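Side-chain contacts in 70 kDa protein (Xanthomonas sp., PDB 4B2N), which is a processive rubber oxygenase that carries two covalently bound hemes c, with electron transfer and peroxidase-type chemistry probable for its family: residues D334-E337 and D338-N341; I578-S581 and P582-P585; I355-A358 and L359-G363; T428-R431 and R432-M436. All blocks are in the same frame, centred on the assembly; numbering follows the deposited sequence.

Interaction 1 (D334-E337 and D338-N341); sequences DEFE and DINN. With HEC (heme c), chain C.
F336 and I339 lie side by side, one helical turn apart, and form the apolar part of the contact. I339 CD1 sits over the centre of the F336 ring, 3.8 Å from its centroid and 5° off the ring normal, a CH-pi contact. I339 CG1 stands beside its backbone N (chi1 -65°) and the chain extends from there, which carries CD1 over the ring. Heme c CBB lies at the ring edge, near the plane, 3.8 Å from F336 CE2. Its CMB is 4.0 Å from I339 CG2. F107 meets F336 edge-to-face.

The backbone bonds are those of a regular alpha-helix. I339 N to E335 O is 2.9 Å and N340 N to F336 O is 2.8 Å.

E335, D338 and N341 have their main polar partners elsewhere. E335 pairs with R105 and N341 with R84 and S94. D338 OD2 forms a salt bridge with R97 and OD1 a hydrogen bond with S94. A water bridges D334 O and D338 OD1, weakly at OD1.

From these residues the heme edge meets carbon groups of F336 and I339, while E335, D338 and N341 tie the helix to the region of helix 88-104.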
loop_
_atom_site.group_PDB
_atom_site.type_symbol
_atom_site.label_atom_id
_atom_site.label_comp_id
_atom_site.label_asym_id
_atom_site.label_seq_id
_atom_site.Cartn_x
_atom_site.Cartn_y
_atom_site.Cartn_z
ATOM N N ASP A 334 -9.047 10.165 -15.064
ATOM C CA ASP A 334 -7.931 10.943 -15.657
ATOM C C ASP A 334 -6.930 11.352 -14.546
ATOM O O ASP A 334 -5.700 11.245 -14.731
ATOM C CB ASP A 334 -8.401 12.229 -16.408
ATOM C CG ASP A 334 -9.284 11.960 -17.622
ATOM O OD1 ASP A 334 -9.466 10.802 -18.026
ATOM O OD2 ASP A 334 -9.774 12.954 -18.220
ATOM N N GLU A 335 -7.442 11.835 -13.403
ATOM C CA GLU A 335 -6.565 12.262 -12.306
ATOM C C GLU A 335 -5.714 11.118 -11.780
ATOM O O GLU A 335 -4.499 11.258 -11.460
ATOM C CB GLU A 335 -7.401 12.880 -11.196
ATOM C CG GLU A 335 -7.842 14.266 -11.620
ATOM C CD GLU A 335 -8.807 14.895 -10.604
ATOM O OE1 GLU A 335 -9.878 14.323 -10.333
ATOM O OE2 GLU A 335 -8.511 16.006 -10.120
ATOM N N PHE A 336 -6.323 9.942 -11.797
ATOM C CA PHE A 336 -5.593 8.762 -11.313
ATOM C C PHE A 336 -4.582 8.165 -12.268
ATOM O O PHE A 336 -3.539 7.628 -11.872
ATOM C CB PHE A 336 -6.565 7.793 -10.714
ATOM C CG PHE A 336 -6.878 8.143 -9.280
ATOM C CD1 PHE A 336 -7.773 9.202 -8.969
ATOM C CD2 PHE A 336 -6.304 7.409 -8.234
ATOM C CE1 PHE A 336 -8.029 9.546 -7.612
ATOM C CE2 PHE A 336 -6.567 7.749 -6.886
ATOM C CZ PHE A 336 -7.384 8.816 -6.576
ATOM N N GLU A 337 -4.848 8.269 -13.553
ATOM C CA GLU A 337 -3.823 7.932 -14.568
ATOM C C GLU A 337 -2.581 8.893 -14.369
ATOM O O GLU A 337 -1.469 8.490 -14.451
ATOM C CB GLU A 337 -4.436 8.179 -15.986
ATOM C CG GLU A 337 -5.491 7.158 -16.356
ATOM C CD GLU A 337 -4.926 5.764 -16.675
ATOM O OE1 GLU A 337 -3.694 5.483 -16.574
ATOM O OE2 GLU A 337 -5.740 4.904 -17.093
ATOM N N ASP A 338 -2.811 10.151 -14.041
ATOM C CA ASP A 338 -1.705 11.084 -13.774
ATOM C C ASP A 338 -0.999 10.717 -12.449
ATOM O O ASP A 338 0.228 10.676 -12.392
ATOM C CB ASP A 338 -2.252 12.528 -13.659
ATOM C CG ASP A 338 -2.635 13.167 -15.017
ATOM O OD1 ASP A 338 -2.175 12.697 -16.071
ATOM O OD2 ASP A 338 -3.415 14.186 -15.006
ATOM N N ILE A 339 -1.769 10.392 -11.387
ATOM C CA ILE A 339 -1.165 9.849 -10.157
ATOM C C ILE A 339 -0.287 8.620 -10.484
ATOM O O ILE A 339 0.858 8.556 -10.098
ATOM C CB ILE A 339 -2.214 9.582 -9.020
ATOM C CG1 ILE A 339 -2.881 10.927 -8.512
ATOM C CG2 ILE A 339 -1.544 8.671 -7.958
ATOM C CD1 ILE A 339 -4.146 10.701 -7.701
ATOM N N ASN A 340 -0.848 7.684 -11.233
ATOM C CA ASN A 340 -0.154 6.466 -11.608
ATOM C C ASN A 340 1.162 6.755 -12.352
ATOM O O ASN A 340 2.183 6.140 -12.083
ATOM C CB ASN A 340 -1.046 5.562 -12.455
ATOM C CG ASN A 340 -0.345 4.314 -12.851
ATOM O OD1 ASN A 340 -0.064 4.107 -14.052
ATOM N ND2 ASN A 340 0.030 3.513 -11.860
ATOM N N ASN A 341 1.096 7.641 -13.329
ATOM C CA ASN A 341 2.310 8.116 -13.959
ATOM C C ASN A 341 3.305 8.805 -13.025
ATOM O O ASN A 341 4.457 8.600 -13.180
ATOM C CB ASN A 341 2.002 9.007 -15.126
ATOM C CG ASN A 341 1.446 8.230 -16.293
ATOM O OD1 ASN A 341 1.763 7.021 -16.471
ATOM N ND2 ASN A 341 0.570 8.863 -17.047
HETATM FE FE HEC C . -2.785 2.571 -1.140
HETATM C CHA HEC C . -1.793 -0.570 -2.293
HETATM C CHB HEC C . -2.311 3.910 -4.356
HETATM C CHC HEC C . -4.430 5.562 -0.268
HETATM C CHD HEC C . -2.680 1.519 2.054
HETATM N NA HEC C . -2.247 1.885 -2.880
HETATM C C1A HEC C . -1.703 0.594 -3.159
HETATM C C2A HEC C . -1.095 0.497 -4.477
HETATM C C3A HEC C . -1.233 1.767 -5.109
HETATM C C4A HEC C . -1.913 2.589 -4.101
HETATM C CMA HEC C . -0.707 2.180 -6.470
HETATM C CAA HEC C . -0.405 -0.721 -5.145
HETATM C CBA HEC C . 1.007 -0.782 -4.559
HETATM C CGA HEC C . 1.756 -2.034 -4.979
HETATM O O1A HEC C . 1.212 -3.191 -4.945
HETATM O O2A HEC C . 2.939 -1.828 -5.264
HETATM N NB HEC C . -3.339 4.268 -2.139
HETATM C C1B HEC C . -3.001 4.691 -3.363
HETATM C C2B HEC C . -3.499 6.004 -3.746
HETATM C C3B HEC C . -4.127 6.473 -2.572
HETATM C C4B HEC C . -3.922 5.383 -1.624
HETATM C CMB HEC C . -3.297 6.565 -5.096
HETATM C CAB HEC C . -4.896 7.745 -2.329
HETATM C CBB HEC C . -6.073 7.889 -3.113
HETATM N NC HEC C . -3.435 3.462 0.507
HETATM C C1C HEC C . -4.108 4.636 0.791
HETATM C C2C HEC C . -4.333 4.856 2.242
HETATM C C3C HEC C . -3.830 3.625 2.889
HETATM C C4C HEC C . -3.304 2.805 1.801
HETATM C CMC HEC C . -5.034 6.083 2.815
HETATM C CAC HEC C . -3.838 3.253 4.340
HETATM C CBC HEC C . -4.984 3.556 5.083
HETATM N ND HEC C . -2.334 0.773 -0.296
HETATM C C1D HEC C . -2.356 0.542 1.016
HETATM C C2D HEC C . -1.975 -0.786 1.372
HETATM C C3D HEC C . -1.731 -1.392 0.101
HETATM C C4D HEC C . -2.005 -0.342 -0.874
HETATM C CMD HEC C . -1.839 -1.448 2.696
HETATM C CAD HEC C . -1.420 -2.835 -0.090
HETATM C CBD HEC C . -2.878 -3.426 0.037
HETATM C CGD HEC C . -2.813 -4.936 -0.004
HETATM O O1D HEC C . -2.927 -5.610 1.050
HETATM O O2D HEC C . -2.541 -5.451 -1.140
HETATM O O HOH W 1 -4.713 11.582 -17.397
HETATM O O HOH W 2 -1.797 7.480 -18.653
#

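Interaction 2 (I578-S581 and P582-P585); sequences IFTS and PFLP
T580 OG1 is gripped from two sources. It donates to S577 O and accepts from a water at 2.7 Å. The same water accepts a hydrogen bond from L584 N, at 2.8 Å. The water therefore links the threonine hydroxyl to the backbone four residues on.

The hydroxyl also meets an aromatic ring. T580 OG1 lies at the edge of the F583 ring, near its plane, 3.6 Å from CD1. It stands between the backbone N and the carbonyl carbon of its own residue (chi1 56°), which faces it to the ring. F583 CG is anti to the backbone N (chi1 -180°), a setting that lays the ring beside T580 and brings CE1 to 4.1 Å from I578 CA. P585 CD lies over one ring face, offset toward the rim.

The peptide bond between S581 and P582 is cis. P582 CD is then close to S581 O, at 2.9 Å. S581 OG is hydrogen-bonded to Q621 and K624, and F583 O bonds S625 OG. These partners anchor the loop to helix 620-626. The disulfide C574-C586 joins the chain on either side of these residues.

T580 and F583 are the outer residues of the reversal. With S581 extended and P582 cis, the backbone angles fit a type VIb beta turn.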
loop_
_atom_site.group_PDB
_atom_site.type_symbol
_atom_site.label_atom_id
_atom_site.label_comp_id
_atom_site.label_asym_id
_atom_site.label_seq_id
_atom_site.Cartn_x
_atom_site.Cartn_y
_atom_site.Cartn_z
ATOM N N ILE A 578 -3.385 -8.906 32.783
ATOM C CA ILE A 578 -4.045 -7.622 32.599
ATOM C C ILE A 578 -3.317 -6.434 33.254
ATOM O O ILE A 578 -3.484 -5.313 32.834
ATOM C CB ILE A 578 -5.516 -7.690 33.123
ATOM C CG1 ILE A 578 -6.438 -8.171 31.992
ATOM C CG2 ILE A 578 -6.035 -6.349 33.694
ATOM C CD1 ILE A 578 -6.511 -9.685 31.872
ATOM N N PHE A 579 -2.544 -6.688 34.301
ATOM C CA PHE A 579 -1.782 -5.633 34.956
ATOM C C PHE A 579 -0.515 -5.190 34.176
ATOM O O PHE A 579 0.171 -4.263 34.578
ATOM C CB PHE A 579 -1.398 -6.104 36.371
ATOM C CG PHE A 579 -0.398 -7.223 36.391
ATOM C CD1 PHE A 579 0.968 -6.975 36.167
ATOM C CD2 PHE A 579 -0.801 -8.535 36.715
ATOM C CE1 PHE A 579 1.895 -8.014 36.188
ATOM C CE2 PHE A 579 0.134 -9.579 36.769
ATOM C CZ PHE A 579 1.483 -9.320 36.502
ATOM N N THR A 580 -0.150 -5.916 33.118
ATOM C CA THR A 580 1.106 -5.590 32.417
ATOM C C THR A 580 0.907 -4.308 31.589
ATOM O O THR A 580 -0.221 -4.030 31.194
ATOM C CB THR A 580 1.598 -6.710 31.483
ATOM O OG1 THR A 580 0.577 -7.050 30.527
ATOM C CG2 THR A 580 1.972 -7.933 32.272
ATOM N N SER A 581 1.988 -3.564 31.341
ATOM C CA SER A 581 1.924 -2.361 30.526
ATOM C C SER A 581 3.248 -2.172 29.796
ATOM O O SER A 581 4.260 -2.104 30.434
ATOM C CB SER A 581 1.670 -1.146 31.396
ATOM O OG SER A 581 1.531 0.004 30.586
ATOM N N PRO A 582 3.238 -2.092 28.434
ATOM C CA PRO A 582 1.981 -2.139 27.648
ATOM C C PRO A 582 1.344 -3.519 27.732
ATOM O O PRO A 582 2.056 -4.535 27.831
ATOM C CB PRO A 582 2.433 -1.922 26.203
ATOM C CG PRO A 582 3.917 -1.682 26.244
ATOM C CD PRO A 582 4.444 -2.139 27.583
ATOM N N PHE A 583 0.031 -3.550 27.641
ATOM C CA PHE A 583 -0.666 -4.824 27.564
ATOM C C PHE A 583 -0.506 -5.453 26.176
ATOM O O PHE A 583 -0.995 -4.907 25.207
ATOM C CB PHE A 583 -2.142 -4.654 27.884
ATOM C CG PHE A 583 -2.898 -5.930 27.827
ATOM C CD1 PHE A 583 -2.530 -7.005 28.662
ATOM C CD2 PHE A 583 -3.985 -6.076 26.958
ATOM C CE1 PHE A 583 -3.220 -8.223 28.613
ATOM C CE2 PHE A 583 -4.683 -7.283 26.911
ATOM C CZ PHE A 583 -4.301 -8.348 27.733
ATOM N N LEU A 584 0.178 -6.597 26.113
ATOM C CA LEU A 584 0.595 -7.259 24.867
ATOM C C LEU A 584 0.231 -8.768 24.909
ATOM O O LEU A 584 1.056 -9.615 25.282
ATOM C CB LEU A 584 2.110 -7.059 24.647
ATOM C CG LEU A 584 2.575 -5.601 24.423
ATOM C CD1 LEU A 584 4.094 -5.572 24.396
ATOM C CD2 LEU A 584 2.062 -5.046 23.093
ATOM N N PRO A 585 -1.020 -9.115 24.594
ATOM C CA PRO A 585 -1.431 -10.534 24.801
ATOM C C PRO A 585 -0.687 -11.571 23.901
ATOM O O PRO A 585 -0.177 -11.222 22.828
ATOM C CB PRO A 585 -2.947 -10.472 24.540
ATOM C CG PRO A 585 -3.128 -9.299 23.609
ATOM C CD PRO A 585 -2.173 -8.286 24.203
HETATM O O HOH W 3 1.341 -8.079 28.155
#

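Interaction 3 (I355-A358 and L359-G363); sequences INTA and LAEQG
N356 caps the start of helix 357-369, and its grip on L359 is the tight part of the contact. N356 OD1 accepts from L359 N at 2.8 Å, with an N-H...O angle of 154°. The donor stands 44° out of the amide plane, above the carbonyl and not on a lone pair. The N356 side chain is anti to its backbone N (chi1 -175°), which swings the amide over the first turn. It crosses the L359 side chain at about a right angle, and OD1 also touches L359 CB at 3.5 Å. Just beside it, A360 N bonds N356 O at 3.0 Å. I355 CG2 meets A360 CB at 4.1 Å, an apolar contact that spans the cap. The apolar groups here pack on protein: I355 and L359 lean on helix 649-660. E657 of that helix accepts from N356 N.

The other side is looser and more open to solvent. T357 and E361 run side by side, pointing the same way, with T357 CG2 3.8 Å from E361 OE2. No bond joins these side chains. E361 CG passes close to T357 O, and the extended Q362 chain passes A358 O at 3.5 Å from CG. The backbone bonds continue here, but E361 N also makes a weak hydrogen bond to A358 O, at 3.4 Å.

An asparagine N-cap, with apolar residues meeting from just before the cap and four positions after it, is the helix-start pattern known as a hydrophobic staple.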
loop_
_atom_site.group_PDB
_atom_site.type_symbol
_atom_site.label_atom_id
_atom_site.label_comp_id
_atom_site.label_asym_id
_atom_site.label_seq_id
_atom_site.Cartn_x
_atom_site.Cartn_y
_atom_site.Cartn_z
ATOM N N ILE A 355 29.258 1.996 2.055
ATOM C CA ILE A 355 29.073 0.662 1.533
ATOM C C ILE A 355 30.441 0.082 1.222
ATOM O O ILE A 355 31.269 0.764 0.609
ATOM C CB ILE A 355 28.259 0.638 0.233
ATOM C CG1 ILE A 355 26.853 1.213 0.504
ATOM C CG2 ILE A 355 28.124 -0.779 -0.282
ATOM C CD1 ILE A 355 25.921 1.243 -0.694
ATOM N N ASN A 356 30.636 -1.164 1.613
ATOM C CA ASN A 356 31.865 -1.943 1.266
ATOM C C ASN A 356 31.655 -2.529 -0.084
ATOM O O ASN A 356 30.934 -3.471 -0.212
ATOM C CB ASN A 356 32.083 -3.046 2.287
ATOM C CG ASN A 356 33.373 -3.810 2.076
ATOM O OD1 ASN A 356 33.691 -4.311 0.998
ATOM N ND2 ASN A 356 34.139 -3.869 3.125
ATOM N N THR A 357 32.288 -1.981 -1.109
ATOM C CA THR A 357 31.993 -2.402 -2.468
ATOM C C THR A 357 32.309 -3.880 -2.702
ATOM O O THR A 357 31.549 -4.599 -3.362
ATOM C CB THR A 357 32.798 -1.559 -3.436
ATOM O OG1 THR A 357 32.298 -0.242 -3.331
ATOM C CG2 THR A 357 32.645 -2.041 -4.892
ATOM N N ALA A 358 33.423 -4.344 -2.142
ATOM C CA ALA A 358 33.765 -5.751 -2.326
ATOM C C ALA A 358 32.802 -6.706 -1.612
ATOM O O ALA A 358 32.542 -7.806 -2.101
ATOM C CB ALA A 358 35.216 -6.025 -1.905
ATOM N N LEU A 359 32.311 -6.322 -0.436
ATOM C CA LEU A 359 31.377 -7.163 0.290
ATOM C C LEU A 359 30.034 -7.207 -0.516
ATOM O O LEU A 359 29.411 -8.279 -0.697
ATOM C CB LEU A 359 31.218 -6.605 1.730
ATOM C CG LEU A 359 30.301 -7.333 2.691
ATOM C CD1 LEU A 359 30.686 -8.810 2.730
ATOM C CD2 LEU A 359 30.170 -6.653 4.075
ATOM N N ALA A 360 29.632 -6.045 -1.032
ATOM C CA ALA A 360 28.423 -5.913 -1.849
ATOM C C ALA A 360 28.479 -6.773 -3.128
ATOM O O ALA A 360 27.460 -7.357 -3.586
ATOM C CB ALA A 360 28.182 -4.439 -2.162
ATOM N N GLU A 361 29.694 -6.933 -3.661
ATOM C CA GLU A 361 29.857 -7.761 -4.853
ATOM C C GLU A 361 29.766 -9.246 -4.494
ATOM O O GLU A 361 29.271 -10.032 -5.274
ATOM C CB GLU A 361 31.154 -7.425 -5.604
ATOM C CG GLU A 361 31.116 -6.022 -6.219
ATOM C CD GLU A 361 32.218 -5.774 -7.235
ATOM O OE1 GLU A 361 32.942 -6.737 -7.592
ATOM O OE2 GLU A 361 32.360 -4.618 -7.685
ATOM N N GLN A 362 30.284 -9.652 -3.343
ATOM C CA GLN A 362 30.047 -11.026 -2.890
ATOM C C GLN A 362 28.534 -11.254 -2.700
ATOM O O GLN A 362 27.983 -12.277 -3.110
ATOM C CB GLN A 362 30.815 -11.300 -1.600
ATOM C CG GLN A 362 32.323 -11.317 -1.870
ATOM C CD GLN A 362 33.171 -11.633 -0.662
ATOM O OE1 GLN A 362 34.308 -12.113 -0.812
ATOM N NE2 GLN A 362 32.661 -11.367 0.529
ATOM N N GLY A 363 27.870 -10.268 -2.088
ATOM C CA GLY A 363 26.417 -10.315 -1.953
ATOM C C GLY A 363 25.693 -10.374 -3.303
ATOM O O GLY A 363 24.688 -11.039 -3.428
#

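Interaction 4 (T428-R431 and R432-M436); sequences TDPR and RMRLM. With HEC (heme c), chain C.
P430 O and R431 O accept in turn from M433 N and R434 N, each three residues on. The first bond is weak, and M433 N is also bonded to Y501 OH. The second is 3.2 Å long, and its donor stands 56° out of the R431 carbonyl plane. L435 N repeats the step to R432 O. Residues 432-435 have helical backbone angles, but not the bonds of a regular helix.

D429 starts the bend with an Asx turn. Its OD1 accepts from R431 N at 2.9 Å, met nearly along the C-O axis. A water accepts from R432 N and probably donates to the same OD1.

R432 makes the heme contact. R432 NE bonds propionate O1D of the heme c at 2.7 Å and 171°, and R432 NH2 bonds O2D at 2.9 Å. The carboxylate is held at the guanidinium edge, near its plane. The bend at chi2 (59°) directs the chain to it. NH1 forms a salt bridge with D303, and L435 CD2 lies over one face near its rim, 3.6 Å above the plane. These partners fix the rotation of the group. T428 OG1 bonds a propionate of the other heme, so this short loop serves both hemes.

R434 folds back along P430. P430 CB lies over one face of its guanidinium, 3.5 Å from R434 NH2. R434 NH1 is 4.4 Å from R431 NH1. A water accepts from both, weakly from R434, and probably eases the meeting of like charges.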
loop_
_atom_site.group_PDB
_atom_site.type_symbol
_atom_site.label_atom_id
_atom_site.label_comp_id
_atom_site.label_asym_id
_atom_site.label_seq_id
_atom_site.Cartn_x
_atom_site.Cartn_y
_atom_site.Cartn_z
ATOM N N THR A 428 4.350 -16.932 4.592
ATOM C CA THR A 428 4.182 -15.798 5.513
ATOM C C THR A 428 2.726 -15.767 5.919
ATOM O O THR A 428 1.897 -16.567 5.423
ATOM C CB THR A 428 4.508 -14.489 4.808
ATOM O OG1 THR A 428 3.972 -14.570 3.484
ATOM C CG2 THR A 428 6.032 -14.292 4.744
ATOM N N ASP A 429 2.370 -14.837 6.798
ATOM C CA ASP A 429 1.008 -14.827 7.341
ATOM C C ASP A 429 -0.009 -14.936 6.229
ATOM O O ASP A 429 -0.033 -14.092 5.292
ATOM C CB ASP A 429 0.740 -13.585 8.178
ATOM C CG ASP A 429 -0.517 -13.718 8.975
ATOM O OD1 ASP A 429 -1.608 -13.744 8.369
ATOM O OD2 ASP A 429 -0.419 -13.856 10.204
ATOM N N PRO A 430 -0.865 -15.940 6.318
ATOM C CA PRO A 430 -1.770 -16.164 5.178
ATOM C C PRO A 430 -3.080 -15.407 5.214
ATOM O O PRO A 430 -3.869 -15.608 4.308
ATOM C CB PRO A 430 -2.113 -17.638 5.303
ATOM C CG PRO A 430 -2.097 -17.864 6.793
ATOM C CD PRO A 430 -0.980 -17.011 7.344
ATOM N N ARG A 431 -3.364 -14.557 6.205
ATOM C CA ARG A 431 -4.738 -14.019 6.290
ATOM C C ARG A 431 -5.006 -13.145 5.074
ATOM O O ARG A 431 -6.133 -13.146 4.545
ATOM C CB ARG A 431 -5.009 -13.129 7.507
ATOM C CG ARG A 431 -4.822 -13.791 8.870
ATOM C CD ARG A 431 -5.708 -15.046 8.953
ATOM N NE ARG A 431 -5.680 -15.590 10.312
ATOM C CZ ARG A 431 -6.472 -16.557 10.775
ATOM N NH1 ARG A 431 -7.397 -17.098 9.989
ATOM N NH2 ARG A 431 -6.335 -16.960 12.052
ATOM N N ARG A 432 -3.991 -12.378 4.652
ATOM C CA ARG A 432 -4.218 -11.422 3.586
ATOM C C ARG A 432 -4.575 -12.159 2.259
ATOM O O ARG A 432 -5.395 -11.715 1.495
ATOM C CB ARG A 432 -2.935 -10.590 3.361
ATOM C CG ARG A 432 -2.874 -9.798 2.029
ATOM C CD ARG A 432 -4.072 -8.812 1.934
ATOM N NE ARG A 432 -3.955 -8.069 0.688
ATOM C CZ ARG A 432 -4.313 -8.557 -0.503
ATOM N NH1 ARG A 432 -4.948 -9.743 -0.581
ATOM N NH2 ARG A 432 -4.117 -7.841 -1.615
ATOM N N MET A 433 -3.922 -13.279 1.975
ATOM C CA MET A 433 -4.186 -13.935 0.712
ATOM C C MET A 433 -5.625 -14.507 0.569
ATOM O O MET A 433 -6.044 -14.865 -0.547
ATOM C CB MET A 433 -3.098 -14.970 0.368
ATOM C CG MET A 433 -3.267 -16.279 1.073
ATOM S SD MET A 433 -2.269 -17.224 -0.050
ATOM C CE MET A 433 -3.413 -17.636 -1.364
ATOM N N ARG A 434 -6.402 -14.498 1.641
ATOM C CA ARG A 434 -7.821 -14.868 1.587
ATOM C C ARG A 434 -8.798 -13.733 1.244
ATOM O O ARG A 434 -10.009 -13.950 1.106
ATOM C CB ARG A 434 -8.250 -15.488 2.938
ATOM C CG ARG A 434 -7.146 -16.308 3.624
ATOM C CD ARG A 434 -7.054 -17.705 3.067
ATOM N NE ARG A 434 -6.010 -18.591 3.630
ATOM C CZ ARG A 434 -5.825 -18.914 4.918
ATOM N NH1 ARG A 434 -6.530 -18.356 5.900
ATOM N NH2 ARG A 434 -4.857 -19.774 5.234
ATOM N N LEU A 435 -8.302 -12.513 1.148
ATOM C CA LEU A 435 -9.186 -11.409 0.862
ATOM C C LEU A 435 -10.174 -11.704 -0.297
ATOM O O LEU A 435 -11.391 -11.522 -0.145
ATOM C CB LEU A 435 -8.381 -10.142 0.570
ATOM C CG LEU A 435 -9.166 -8.951 0.017
ATOM C CD1 LEU A 435 -9.837 -8.165 1.120
ATOM C CD2 LEU A 435 -8.229 -8.092 -0.815
ATOM N N MET A 436 -9.688 -12.108 -1.459
ATOM C CA MET A 436 -10.725 -12.299 -2.480
ATOM C C MET A 436 -10.708 -13.767 -2.940
ATOM O O MET A 436 -10.881 -14.062 -4.117
ATOM C CB MET A 436 -10.482 -11.328 -3.623
ATOM C CG MET A 436 -10.908 -9.895 -3.282
ATOM S SD MET A 436 -12.596 -9.528 -3.712
ATOM C CE MET A 436 -12.554 -9.332 -5.502
HETATM FE FE HEC C . -2.785 2.571 -1.140
HETATM C CHA HEC C . -1.793 -0.570 -2.293
HETATM C CHB HEC C . -2.311 3.910 -4.356
HETATM C CHC HEC C . -4.430 5.562 -0.268
HETATM C CHD HEC C . -2.680 1.519 2.054
HETATM N NA HEC C . -2.247 1.885 -2.880
HETATM C C1A HEC C . -1.703 0.594 -3.159
HETATM C C2A HEC C . -1.095 0.497 -4.477
HETATM C C3A HEC C . -1.233 1.767 -5.109
HETATM C C4A HEC C . -1.913 2.589 -4.101
HETATM C CMA HEC C . -0.707 2.180 -6.470
HETATM C CAA HEC C . -0.405 -0.721 -5.145
HETATM C CBA HEC C . 1.007 -0.782 -4.559
HETATM C CGA HEC C . 1.756 -2.034 -4.979
HETATM O O1A HEC C . 1.212 -3.191 -4.945
HETATM O O2A HEC C . 2.939 -1.828 -5.264
HETATM N NB HEC C . -3.339 4.268 -2.139
HETATM C C1B HEC C . -3.001 4.691 -3.363
HETATM C C2B HEC C . -3.499 6.004 -3.746
HETATM C C3B HEC C . -4.127 6.473 -2.572
HETATM C C4B HEC C . -3.922 5.383 -1.624
HETATM C CMB HEC C . -3.297 6.565 -5.096
HETATM C CAB HEC C . -4.896 7.745 -2.329
HETATM C CBB HEC C . -6.073 7.889 -3.113
HETATM N NC HEC C . -3.435 3.462 0.507
HETATM C C1C HEC C . -4.108 4.636 0.791
HETATM C C2C HEC C . -4.333 4.856 2.242
HETATM C C3C HEC C . -3.830 3.625 2.889
HETATM C C4C HEC C . -3.304 2.805 1.801
HETATM C CMC HEC C . -5.034 6.083 2.815
HETATM C CAC HEC C . -3.838 3.253 4.340
HETATM C CBC HEC C . -4.984 3.556 5.083
HETATM N ND HEC C . -2.334 0.773 -0.296
HETATM C C1D HEC C . -2.356 0.542 1.016
HETATM C C2D HEC C . -1.975 -0.786 1.372
HETATM C C3D HEC C . -1.731 -1.392 0.101
HETATM C C4D HEC C . -2.005 -0.342 -0.874
HETATM C CMD HEC C . -1.839 -1.448 2.696
HETATM C CAD HEC C . -1.420 -2.835 -0.090
HETATM C CBD HEC C . -2.878 -3.426 0.037
HETATM C CGD HEC C . -2.813 -4.936 -0.004
HETATM O O1D HEC C . -2.927 -5.610 1.050
HETATM O O2D HEC C . -2.541 -5.451 -1.140
HETATM O O HOH W 4 -1.856 -11.819 6.363
HETATM O O HOH W 5 -8.261 -16.702 7.325
#

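How the interactions relate
Interactions 1 and 4 are partly buried and touch the same heme c from opposite sides of the chain's centre, with about 16 Å between their nearest atoms. Their chemistry differs: 334-341 offers the heme carbon groups, whereas 428-436 offers a charged arginine to a propionate. Interactions 2 and 3 are surface contacts away from the annotated sites. Interaction 3 starts helix 357-369, the next helix after the one in interaction 1, and adds a side-chain cap to helical backbone bonds, whereas interaction 1 lies within its helix. Interaction 2 has no regular helix or strand and relies on a cis proline and a water. Interactions 2 and 4 share irregular backbone; their centres lie 28 Å apart.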